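Local coordinates for protein Lys-gingipain W83 (Porphyromonas gingivalis, PDB 4ITC) that forms a calcium-binding adhesin domain, haemolytic in vitro when isolated, of a secreted virulence protease that cleaves proteins at lysyl bonds, at residues 69-74 with 140-145; 63-68 with 146-151; 95-100 with 109-114; 79-84 with 160-165. All blocks are in the same frame, centred on the assembly; numbering follows the deposited sequence.

Contact 1 of 4, residues 69-74 with 140-145. With GAI (guanidine), chain D.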
# COMPACT_ATOMS: atom_id res chain seq x y z
N LEU A 69 9.82 -8.47 -11.59
CA LEU A 69 10.88 -7.49 -11.60
C LEU A 69 12.22 -8.16 -11.97
O LEU A 69 12.42 -9.35 -11.74
CB LEU A 69 11.01 -6.85 -10.22
CG LEU A 69 9.75 -6.28 -9.58
CD1 LEU A 69 10.00 -5.88 -8.13
CD2 LEU A 69 9.22 -5.09 -10.36
N ASP A 70 13.10 -7.36 -12.59
CA ASP A 70 14.45 -7.79 -12.98
C ASP A 70 15.45 -6.92 -12.25
O ASP A 70 15.72 -5.79 -12.64
CB ASP A 70 14.61 -7.59 -14.51
CG ASP A 70 15.96 -8.08 -15.03
OD1 ASP A 70 16.56 -8.97 -14.40
OD2 ASP A 70 16.37 -7.57 -16.10
N LEU A 71 15.97 -7.47 -11.15
CA LEU A 71 16.79 -6.69 -10.23
C LEU A 71 18.02 -7.48 -9.83
O LEU A 71 18.20 -7.84 -8.65
CB LEU A 71 15.94 -6.35 -9.00
CG LEU A 71 14.80 -5.36 -9.26
CD1 LEU A 71 13.92 -5.23 -8.01
CD2 LEU A 71 15.29 -4.01 -9.69
N PRO A 72 18.86 -7.81 -10.82
CA PRO A 72 20.02 -8.67 -10.52
C PRO A 72 21.01 -8.09 -9.51
O PRO A 72 21.69 -8.86 -8.82
CB PRO A 72 20.69 -8.86 -11.90
CG PRO A 72 20.26 -7.67 -12.68
CD PRO A 72 18.87 -7.31 -12.21
N ASN A 73 21.13 -6.78 -9.40
CA ASN A 73 21.91 -6.21 -8.28
C ASN A 73 21.05 -5.28 -7.42
O ASN A 73 21.52 -4.26 -6.92
CB ASN A 73 23.17 -5.47 -8.75
CG ASN A 73 24.35 -6.40 -9.04
OD1 ASN A 73 24.61 -7.43 -8.37
ND2 ASN A 73 25.12 -6.01 -10.03
N GLY A 74 19.79 -5.66 -7.27
CA GLY A 74 18.90 -4.97 -6.33
C GLY A 74 18.36 -3.69 -6.93
O GLY A 74 18.57 -3.39 -8.09
N VAL A 140 12.76 2.15 0.38
CA VAL A 140 13.10 0.77 0.76
C VAL A 140 14.14 0.19 -0.19
O VAL A 140 13.97 0.27 -1.38
CB VAL A 140 11.83 -0.12 0.70
CG1 VAL A 140 12.16 -1.55 1.08
CG2 VAL A 140 10.74 0.46 1.61
N ASP A 141 15.22 -0.39 0.32
CA ASP A 141 16.19 -1.07 -0.53
C ASP A 141 15.68 -2.46 -0.84
O ASP A 141 15.21 -3.19 0.05
CB ASP A 141 17.55 -1.12 0.17
CG ASP A 141 18.20 0.28 0.25
OD1 ASP A 141 18.23 0.97 -0.80
OD2 ASP A 141 18.61 0.72 1.34
N LEU A 142 15.78 -2.86 -2.11
CA LEU A 142 15.32 -4.16 -2.55
C LEU A 142 16.52 -5.07 -2.76
O LEU A 142 17.46 -4.69 -3.43
CB LEU A 142 14.55 -4.05 -3.85
CG LEU A 142 13.32 -3.14 -3.84
CD1 LEU A 142 12.59 -3.13 -5.17
CD2 LEU A 142 12.36 -3.59 -2.75
N PRO A 143 16.54 -6.22 -2.11
CA PRO A 143 17.69 -7.12 -2.30
C PRO A 143 17.90 -7.57 -3.74
O PRO A 143 16.97 -7.65 -4.58
CB PRO A 143 17.33 -8.32 -1.43
CG PRO A 143 16.32 -7.83 -0.45
CD PRO A 143 15.57 -6.73 -1.11
N ALA A 144 19.15 -7.92 -4.04
CA ALA A 144 19.45 -8.53 -5.34
C ALA A 144 18.62 -9.81 -5.53
O ALA A 144 18.50 -10.62 -4.60
CB ALA A 144 20.94 -8.88 -5.38
N GLY A 145 18.10 -10.01 -6.75
CA GLY A 145 17.28 -11.17 -7.05
C GLY A 145 15.81 -11.03 -6.71
O GLY A 145 15.04 -11.98 -6.92
C GAI D . 24.67 -9.16 -5.46
N1 GAI D . 25.04 -7.96 -5.55
N2 GAI D . 24.51 -9.79 -4.30
N3 GAI D . 24.43 -9.83 -6.56

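Contact 2 of 4, residues 63-68 with 146-151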
# COMPACT_ATOMS: atom_id res chain seq x y z
N TYR A 63 -3.04 -8.18 0.00
CA TYR A 63 -1.77 -8.02 -0.68
C TYR A 63 -1.98 -7.35 -2.01
O TYR A 63 -2.91 -7.67 -2.73
CB TYR A 63 -1.08 -9.33 -0.96
CG TYR A 63 -0.62 -10.15 0.26
CD1 TYR A 63 -1.51 -10.83 1.05
CD2 TYR A 63 0.72 -10.29 0.53
CE1 TYR A 63 -1.07 -11.58 2.12
CE2 TYR A 63 1.16 -11.05 1.58
CZ TYR A 63 0.24 -11.71 2.36
OH TYR A 63 0.67 -12.50 3.40
N LEU A 64 -1.09 -6.42 -2.33
CA LEU A 64 -0.99 -5.80 -3.66
C LEU A 64 0.45 -6.06 -4.11
O LEU A 64 1.40 -5.64 -3.43
CB LEU A 64 -1.27 -4.32 -3.58
CG LEU A 64 -1.06 -3.52 -4.86
CD1 LEU A 64 -2.01 -3.93 -5.97
CD2 LEU A 64 -1.16 -2.04 -4.56
N ILE A 65 0.60 -6.73 -5.25
CA ILE A 65 1.88 -7.26 -5.66
C ILE A 65 2.24 -6.76 -7.05
O ILE A 65 1.40 -6.79 -7.95
CB ILE A 65 1.82 -8.81 -5.65
CG1 ILE A 65 1.55 -9.33 -4.21
CG2 ILE A 65 3.10 -9.45 -6.18
CD1 ILE A 65 0.90 -10.69 -4.16
N THR A 66 3.48 -6.31 -7.19
CA THR A 66 4.01 -5.86 -8.49
C THR A 66 4.02 -6.93 -9.56
O THR A 66 3.98 -8.12 -9.28
CB THR A 66 5.43 -5.31 -8.35
OG1 THR A 66 6.30 -6.40 -8.02
CG2 THR A 66 5.54 -4.15 -7.33
N PRO A 67 4.08 -6.48 -10.82
CA PRO A 67 4.53 -7.40 -11.84
C PRO A 67 5.95 -7.91 -11.54
O PRO A 67 6.65 -7.36 -10.68
CB PRO A 67 4.53 -6.51 -13.11
CG PRO A 67 3.71 -5.34 -12.82
CD PRO A 67 3.84 -5.13 -11.35
N ALA A 68 6.36 -8.94 -12.26
CA ALA A 68 7.69 -9.47 -12.07
C ALA A 68 8.75 -8.42 -12.37
O ALA A 68 8.63 -7.66 -13.33
CB ALA A 68 7.90 -10.67 -12.99
N THR A 146 15.41 -9.87 -6.21
CA THR A 146 13.99 -9.62 -5.94
C THR A 146 13.24 -9.73 -7.25
O THR A 146 13.59 -9.08 -8.24
CB THR A 146 13.81 -8.24 -5.33
OG1 THR A 146 14.40 -8.23 -4.03
CG2 THR A 146 12.32 -7.86 -5.19
N LYS A 147 12.18 -10.52 -7.24
CA LYS A 147 11.32 -10.67 -8.41
C LYS A 147 9.98 -10.00 -8.21
O LYS A 147 9.38 -9.47 -9.14
CB LYS A 147 11.13 -12.15 -8.69
CG LYS A 147 10.52 -12.47 -10.03
CD LYS A 147 10.46 -13.99 -10.17
CE LYS A 147 10.39 -14.45 -11.61
NZ LYS A 147 9.39 -13.70 -12.36
N TYR A 148 9.48 -10.01 -6.98
CA TYR A 148 8.20 -9.33 -6.69
C TYR A 148 8.27 -8.54 -5.41
O TYR A 148 8.95 -8.96 -4.46
CB TYR A 148 7.06 -10.35 -6.54
CG TYR A 148 6.84 -11.25 -7.72
CD1 TYR A 148 6.08 -10.83 -8.81
CD2 TYR A 148 7.38 -12.53 -7.74
CE1 TYR A 148 5.88 -11.66 -9.88
CE2 TYR A 148 7.19 -13.36 -8.84
CZ TYR A 148 6.44 -12.91 -9.88
OH TYR A 148 6.24 -13.74 -11.00
N VAL A 149 7.53 -7.44 -5.36
CA VAL A 149 7.31 -6.68 -4.16
C VAL A 149 5.84 -6.74 -3.80
O VAL A 149 4.99 -6.56 -4.67
CB VAL A 149 7.78 -5.24 -4.35
CG1 VAL A 149 7.33 -4.32 -3.20
CG2 VAL A 149 9.29 -5.19 -4.53
N ALA A 150 5.55 -6.94 -2.51
CA ALA A 150 4.19 -6.95 -1.99
C ALA A 150 4.00 -5.89 -0.96
O ALA A 150 4.83 -5.68 -0.09
CB ALA A 150 3.85 -8.31 -1.39
N PHE A 151 2.85 -5.23 -1.05
CA PHE A 151 2.33 -4.33 -0.02
C PHE A 151 1.19 -5.04 0.70
O PHE A 151 0.21 -5.44 0.04
CB PHE A 151 1.79 -3.05 -0.67
CG PHE A 151 2.84 -2.28 -1.47
CD1 PHE A 151 3.07 -2.58 -2.79
CD2 PHE A 151 3.63 -1.33 -0.85
CE1 PHE A 151 4.04 -1.91 -3.52
CE2 PHE A 151 4.58 -0.64 -1.59
CZ PHE A 151 4.80 -0.93 -2.90

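Contact 3 of 4, residues 95-100 with 109-114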
# COMPACT_ATOMS: atom_id res chain seq x y z
N VAL A 95 5.92 -4.09 3.73
CA VAL A 95 6.38 -4.29 2.39
C VAL A 95 7.36 -5.43 2.38
O VAL A 95 8.27 -5.48 3.25
CB VAL A 95 7.09 -3.01 1.86
CG1 VAL A 95 7.66 -3.19 0.49
CG2 VAL A 95 6.16 -1.81 1.93
N TYR A 96 7.21 -6.37 1.44
CA TYR A 96 8.02 -7.58 1.36
C TYR A 96 8.62 -7.71 -0.02
O TYR A 96 8.02 -7.23 -0.98
CB TYR A 96 7.16 -8.87 1.54
CG TYR A 96 6.42 -8.96 2.86
CD1 TYR A 96 5.20 -8.32 3.04
CD2 TYR A 96 6.95 -9.70 3.92
CE1 TYR A 96 4.53 -8.41 4.26
CE2 TYR A 96 6.28 -9.79 5.12
CZ TYR A 96 5.07 -9.17 5.29
OH TYR A 96 4.38 -9.26 6.50
N ALA A 97 9.74 -8.42 -0.10
CA ALA A 97 10.33 -8.86 -1.36
C ALA A 97 10.27 -10.37 -1.42
O ALA A 97 10.51 -11.05 -0.42
CB ALA A 97 11.77 -8.37 -1.53
N SER A 98 9.94 -10.90 -2.58
CA SER A 98 10.14 -12.30 -2.86
C SER A 98 11.12 -12.49 -4.01
O SER A 98 11.05 -11.76 -4.99
CB SER A 98 8.82 -12.94 -3.24
OG SER A 98 9.01 -14.22 -3.82
N SER A 99 11.99 -13.49 -3.86
CA SER A 99 12.89 -13.93 -4.91
C SER A 99 12.34 -15.07 -5.75
O SER A 99 12.93 -15.39 -6.81
CB SER A 99 14.23 -14.38 -4.29
OG SER A 99 14.07 -15.49 -3.43
N THR A 100 11.21 -15.62 -5.31
CA THR A 100 10.66 -16.87 -5.91
C THR A 100 9.33 -16.57 -6.57
O THR A 100 9.25 -16.02 -7.67
CB THR A 100 10.58 -17.97 -4.84
OG1 THR A 100 9.83 -17.52 -3.73
CG2 THR A 100 11.98 -18.34 -4.33
N ASN A 109 10.17 -11.83 3.70
CA ASN A 109 11.20 -10.87 4.05
C ASN A 109 10.54 -9.50 4.13
O ASN A 109 10.37 -8.88 3.06
CB ASN A 109 12.30 -10.88 2.99
CG ASN A 109 13.44 -9.95 3.34
OD1 ASN A 109 13.43 -9.33 4.40
ND2 ASN A 109 14.37 -9.77 2.42
N ALA A 110 10.15 -9.10 5.34
CA ALA A 110 9.56 -7.77 5.57
C ALA A 110 10.67 -6.77 5.57
O ALA A 110 11.51 -6.74 6.50
CB ALA A 110 8.78 -7.64 6.86
N LEU A 111 10.65 -5.93 4.55
CA LEU A 111 11.63 -4.87 4.38
C LEU A 111 11.32 -3.64 5.18
O LEU A 111 12.21 -2.86 5.55
CB LEU A 111 11.75 -4.49 2.89
CG LEU A 111 12.00 -5.65 1.89
CD1 LEU A 111 12.03 -5.11 0.47
CD2 LEU A 111 13.28 -6.39 2.20
N LEU A 112 10.03 -3.40 5.39
CA LEU A 112 9.48 -2.25 6.09
C LEU A 112 8.17 -2.72 6.74
O LEU A 112 7.40 -3.42 6.11
CB LEU A 112 9.22 -1.08 5.13
CG LEU A 112 8.57 0.18 5.70
CD1 LEU A 112 9.33 0.72 6.87
CD2 LEU A 112 8.52 1.26 4.63
N GLU A 113 7.96 -2.40 8.00
CA GLU A 113 6.72 -2.74 8.67
C GLU A 113 6.43 -1.65 9.67
O GLU A 113 7.31 -1.32 10.50
CB GLU A 113 6.81 -4.10 9.35
CG GLU A 113 5.57 -4.45 10.14
CD GLU A 113 5.42 -5.90 10.56
OE1 GLU A 113 6.36 -6.72 10.32
OE2 GLU A 113 4.37 -6.22 11.14
N GLU A 114 5.24 -1.07 9.64
CA GLU A 114 4.91 0.03 10.53
C GLU A 114 3.43 0.24 10.67
O GLU A 114 2.63 -0.25 9.86
CB GLU A 114 5.57 1.32 10.07
CG GLU A 114 4.98 1.94 8.84
CD GLU A 114 5.66 3.26 8.42
OE1 GLU A 114 5.00 4.05 7.70
OE2 GLU A 114 6.83 3.49 8.82
O HOH W 1 10.28 -13.05 1.13

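Contact 4 of 4, residues 79-84 with 160-165. With CA (calcium ion), chain C.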
# COMPACT_ATOMS: atom_id res chain seq x y z
N PHE A 79 7.58 5.00 -2.44
CA PHE A 79 6.12 5.09 -2.57
C PHE A 79 5.65 6.05 -1.53
O PHE A 79 6.39 6.44 -0.63
CB PHE A 79 5.44 3.71 -2.40
CG PHE A 79 5.68 3.05 -1.09
CD1 PHE A 79 6.81 2.29 -0.89
CD2 PHE A 79 4.77 3.15 -0.05
CE1 PHE A 79 7.05 1.66 0.31
CE2 PHE A 79 5.00 2.52 1.16
CZ PHE A 79 6.15 1.77 1.33
N TRP A 80 4.38 6.43 -1.66
CA TRP A 80 3.70 7.36 -0.74
C TRP A 80 2.56 6.61 -0.06
O TRP A 80 1.86 5.81 -0.70
CB TRP A 80 3.16 8.56 -1.53
CG TRP A 80 4.25 9.42 -2.08
CD1 TRP A 80 4.93 9.21 -3.24
CD2 TRP A 80 4.79 10.62 -1.51
NE1 TRP A 80 5.86 10.20 -3.43
CE2 TRP A 80 5.80 11.07 -2.37
CE3 TRP A 80 4.55 11.33 -0.32
CZ2 TRP A 80 6.54 12.21 -2.13
CZ3 TRP A 80 5.29 12.50 -0.08
CH2 TRP A 80 6.25 12.92 -0.97
N VAL A 81 2.37 6.90 1.22
CA VAL A 81 1.33 6.29 2.02
C VAL A 81 0.66 7.34 2.91
O VAL A 81 1.28 8.31 3.34
CB VAL A 81 1.92 5.15 2.88
CG1 VAL A 81 2.97 5.63 3.85
CG2 VAL A 81 0.85 4.33 3.56
N CYS A 82 -0.61 7.12 3.19
CA CYS A 82 -1.30 7.90 4.19
C CYS A 82 -2.43 7.11 4.75
O CYS A 82 -2.80 6.05 4.22
CB CYS A 82 -1.82 9.22 3.64
SG CYS A 82 -3.28 9.10 2.58
N ALA A 83 -2.97 7.66 5.84
CA ALA A 83 -4.27 7.29 6.37
C ALA A 83 -5.28 8.18 5.69
O ALA A 83 -5.18 9.41 5.72
CB ALA A 83 -4.33 7.54 7.86
N GLN A 84 -6.34 7.59 5.15
CA GLN A 84 -7.38 8.39 4.51
C GLN A 84 -8.07 9.33 5.49
O GLN A 84 -8.43 10.44 5.10
CB GLN A 84 -8.41 7.43 3.85
CG GLN A 84 -9.66 8.10 3.28
CD GLN A 84 -9.35 9.05 2.14
OE1 GLN A 84 -8.31 9.00 1.48
NE2 GLN A 84 -10.31 9.98 1.91
N PHE A 160 -9.77 3.10 9.28
CA PHE A 160 -10.56 3.45 8.08
C PHE A 160 -9.88 2.86 6.85
O PHE A 160 -10.11 1.70 6.55
CB PHE A 160 -10.88 4.95 7.99
CG PHE A 160 -11.94 5.28 6.98
CD1 PHE A 160 -13.16 4.63 7.00
CD2 PHE A 160 -11.72 6.23 6.01
CE1 PHE A 160 -14.17 4.95 6.09
CE2 PHE A 160 -12.74 6.56 5.07
CZ PHE A 160 -13.94 5.91 5.11
N TYR A 161 -9.14 3.65 6.11
CA TYR A 161 -8.35 3.16 4.97
C TYR A 161 -6.90 3.52 5.10
O TYR A 161 -6.55 4.57 5.65
CB TYR A 161 -8.77 3.70 3.61
CG TYR A 161 -10.21 3.87 3.26
CD1 TYR A 161 -11.21 3.06 3.84
CD2 TYR A 161 -10.57 4.78 2.28
CE1 TYR A 161 -12.54 3.24 3.47
CE2 TYR A 161 -11.89 4.96 1.90
CZ TYR A 161 -12.86 4.19 2.50
OH TYR A 161 -14.21 4.27 2.16
N ILE A 162 -6.05 2.66 4.53
CA ILE A 162 -4.71 3.02 4.15
C ILE A 162 -4.71 3.28 2.64
O ILE A 162 -5.26 2.49 1.86
CB ILE A 162 -3.66 1.94 4.55
CG1 ILE A 162 -2.24 2.41 4.20
CG2 ILE A 162 -3.97 0.56 4.00
CD1 ILE A 162 -1.18 1.49 4.77
N ASP A 163 -4.07 4.37 2.25
CA ASP A 163 -3.94 4.74 0.85
C ASP A 163 -2.45 4.64 0.46
O ASP A 163 -1.58 5.03 1.23
CB ASP A 163 -4.37 6.17 0.62
CG ASP A 163 -5.79 6.52 1.06
OD1 ASP A 163 -6.65 5.67 1.38
OD2 ASP A 163 -6.03 7.79 1.05
N LEU A 164 -2.21 4.26 -0.78
CA LEU A 164 -0.88 4.01 -1.33
C LEU A 164 -0.84 4.60 -2.73
O LEU A 164 -1.81 4.46 -3.50
CB LEU A 164 -0.61 2.49 -1.37
CG LEU A 164 0.60 2.01 -2.16
CD1 LEU A 164 1.84 2.31 -1.35
CD2 LEU A 164 0.53 0.50 -2.42
N ASP A 165 0.27 5.27 -3.07
CA ASP A 165 0.38 5.91 -4.40
C ASP A 165 1.82 6.02 -4.86
O ASP A 165 2.77 5.92 -4.06
CB ASP A 165 -0.29 7.30 -4.38
CG ASP A 165 -0.75 7.77 -5.75
OD1 ASP A 165 -0.75 6.99 -6.73
OD2 ASP A 165 -1.16 8.95 -5.85
CA CA C . -1.53 8.68 -8.29

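Contact 1 of 4, residues 69-74 with 140-145
A beta turn at one end of the sandwich, Leu71 to Gly74, is tied here to the loop that follows strand 136-142, through Leu71 O and Gly145 N. The backbone bond between these two atoms spans 2.9 Å and is nearly straight, 164° at the hydrogen. Leu71 O also accepts from Gly74 N within its own turn at 3.0 Å, and the two donors reach it from opposite faces of the carbonyl plane. One oxygen therefore closes the turn and fastens it to the neighbouring loop.

The turn lies close against segment 140-145 at Gly74, which has no side chain and whose CA comes within 3.2 Å of Leu142 O. On the inner side Leu71 and Leu142 cross obliquely and meet through their CD1 methyls alone, 3.8 Å apart; the pair is buried, with Ile169 and Ala171 of strand 161-171 close by.

The outer side carries a guanidine molecule, held by a polar group on one side and a methyl on the other. Asn73 OD1 is the acceptor for two of its nitrogens, guanidine N1 at 2.9 Å and guanidine N3 at 3.0 Å. The methyl is that of Ala144: its CB is 3.5 Å from Pro72 O and 3.7 Å from the guanidine carbon. Asn73 and Ala144 also touch a crystal neighbour, and Asn73 has a second conformer, which advises caution about this site. The arrangement is a beta turn between strands 62-65 and 75-83, at the end of a beta sandwich, whose first carbonyl also accepts from the loop after strand 136-142.

Contact 2 of 4, residues 63-68 with 146-151
Thr66 OG1 works in two directions at once: it accepts from Val149 N at 3.1 Å, in a bond that is almost perfectly straight (177°), and donates to Pro67 O at 2.8 Å. A chi1 of 68° sets the hydroxyl between the backbone N and the carbonyl carbon, within reach of both partners, while CG2 goes to the other flank and packs against Val149 CB. The side chain thus takes over a backbone role just where strand 62-65 ends, and Thr66 N completes the exchange by donating to Val149 O at 2.9 Å.

Back along strand 62-65 the ladder is regular and antiparallel. Leu64 and Phe151 form a hydrogen-bonded pair, in which Phe151 N donates to Leu64 O at 2.8 Å. Their side chains point into the core, where Phe151 meets Phe79 edge to face. The opposite face carries Ile65 and Ala150, a non-hydrogen-bonded pair in which Ile65 CG1 touches Ala150 CB at 3.8 Å.

Past the strand end the ring of Tyr148 lies along the departing chain. Thr66 O sits in the ring plane at its edge, 3.5 Å from Tyr148 CD1, and Ala68 CB approaches Tyr148 CE1 at 3.8 Å. Lys147 and Tyr148 form a classic beta bulge against Ser98 of the next strand. The chemistry implies that a threonine hydroxyl, held by two bonds, carries the pairing onward while the main chain is already turning away.

Contact 3 of 4, residues 95-100 with 109-114
Val95 and the consecutive residues Leu111 and Leu112 make the tight end of this hairpin, and a classic beta bulge lies at its heart. Leu111 N lies nearly on the C=O axis of Val95, 2.7 Å from Val95 O, though its N-H is bent (147°), whereas Leu112 N reaches the same oxygen, Val95 O, only weakly, at 3.5 Å. The return bond, from Val95 N to Leu112 O, is firm at 2.9 Å. Because two residues face one, the register slips by one between Val95 and Tyr96, and the chain turns a corner at Leu111.

Leu111 exploits that corner: with CG beside its own backbone N (chi1 -52°), its CD1 comes to 3.8 Å from Ala97 CB. On the other face Tyr96 lies along Ala110, with Tyr96 CE2 touching Ala110 CB at 3.7 Å, and the tyrosine hydroxyl is hydrogen-bonded to Arg152 of the neighbouring strand 148-153.

Toward Asn109 the pairing slackens. Ala97 N still donates to Asn109 O, but over 3.3 Å, and beyond it a water accepts from Asn109 N at 2.8 Å; the same water lies doubtfully close to Ala97 O. Asn109 itself is exposed, so the pairing loosens toward the loop that joins the two strands.

Strand 92-98 is flanked in its sheet by strand 148-153 on one side and by strand 109-115, an edge strand, on the other. Val95 packs on Leu77 and Phe79 of the opposing sheet, while Leu111 and Leu112 both rest on Val140 of strand 136-142.

Contact 4 of 4, residues 79-84 with 160-165
The antiparallel ladder of strands 75-83 and 161-171 contributes Asp165, paired with Trp80, to one calcium site of the domain. Trp80 N bonds to Asp165 O and Asp165 N to Trp80 O, each at 2.9 Å, which fixes the backbone from which the carboxylate leaves. With its CG anti to the backbone N (chi1 -156°), Asp165 takes the calcium ion by both oxygens, OD1 at 2.4 Å and OD2 at 2.5 Å; Ser7, Glu9, Ser41, Gly43 and Glu166 supply the other ligands, and Tyr39 N donates to OD2.

Two residues on, Cys82 and Asp163 repeat the hydrogen-bonded pairing, Asp163 N meeting Cys82 O at 2.9 Å. Between these pairs Val81 faces the core, its CG2 against Ile162 CG1 at 3.7 Å.

At the far end Gln84 lies beside Tyr161, its CG 3.6 Å from Tyr161 CD2, with amide and ring planes 33° apart. The bend of its chain carries Gln84 OE1 to within 2.6 Å of Asp163 OD2, a distance that either a protonated carboxyl or a flipped amide could explain. Two buried acids on one face of the sheet thus differ in partner: Asp165 chelates the metal, while Asp163 meets an amide.

The four contacts belong to one beta sandwich, the cleaved adhesin domain. Contacts 2 and 3 share a five-stranded sheet, where strands 148-153 and 92-98 are neighbours, and their centres lie about 9 Å apart. Contact 4 belongs to the facing sheet, its centre about 17 Å from that of contact 2 and 18 Å from that of contact 3, yet Phe79 bridges the gap by packing on Phe151, Val95 and Leu112. Contact 1 closes one end, about 12 Å from contacts 2 and 3 and 24 Å from contact 4. Along the chain contact 3 is nested in contact 1, and contact 1 in contact 2, while contact 4 crosses contacts 1 and 2. Sequence-distant strands are thereby interlocked around one core.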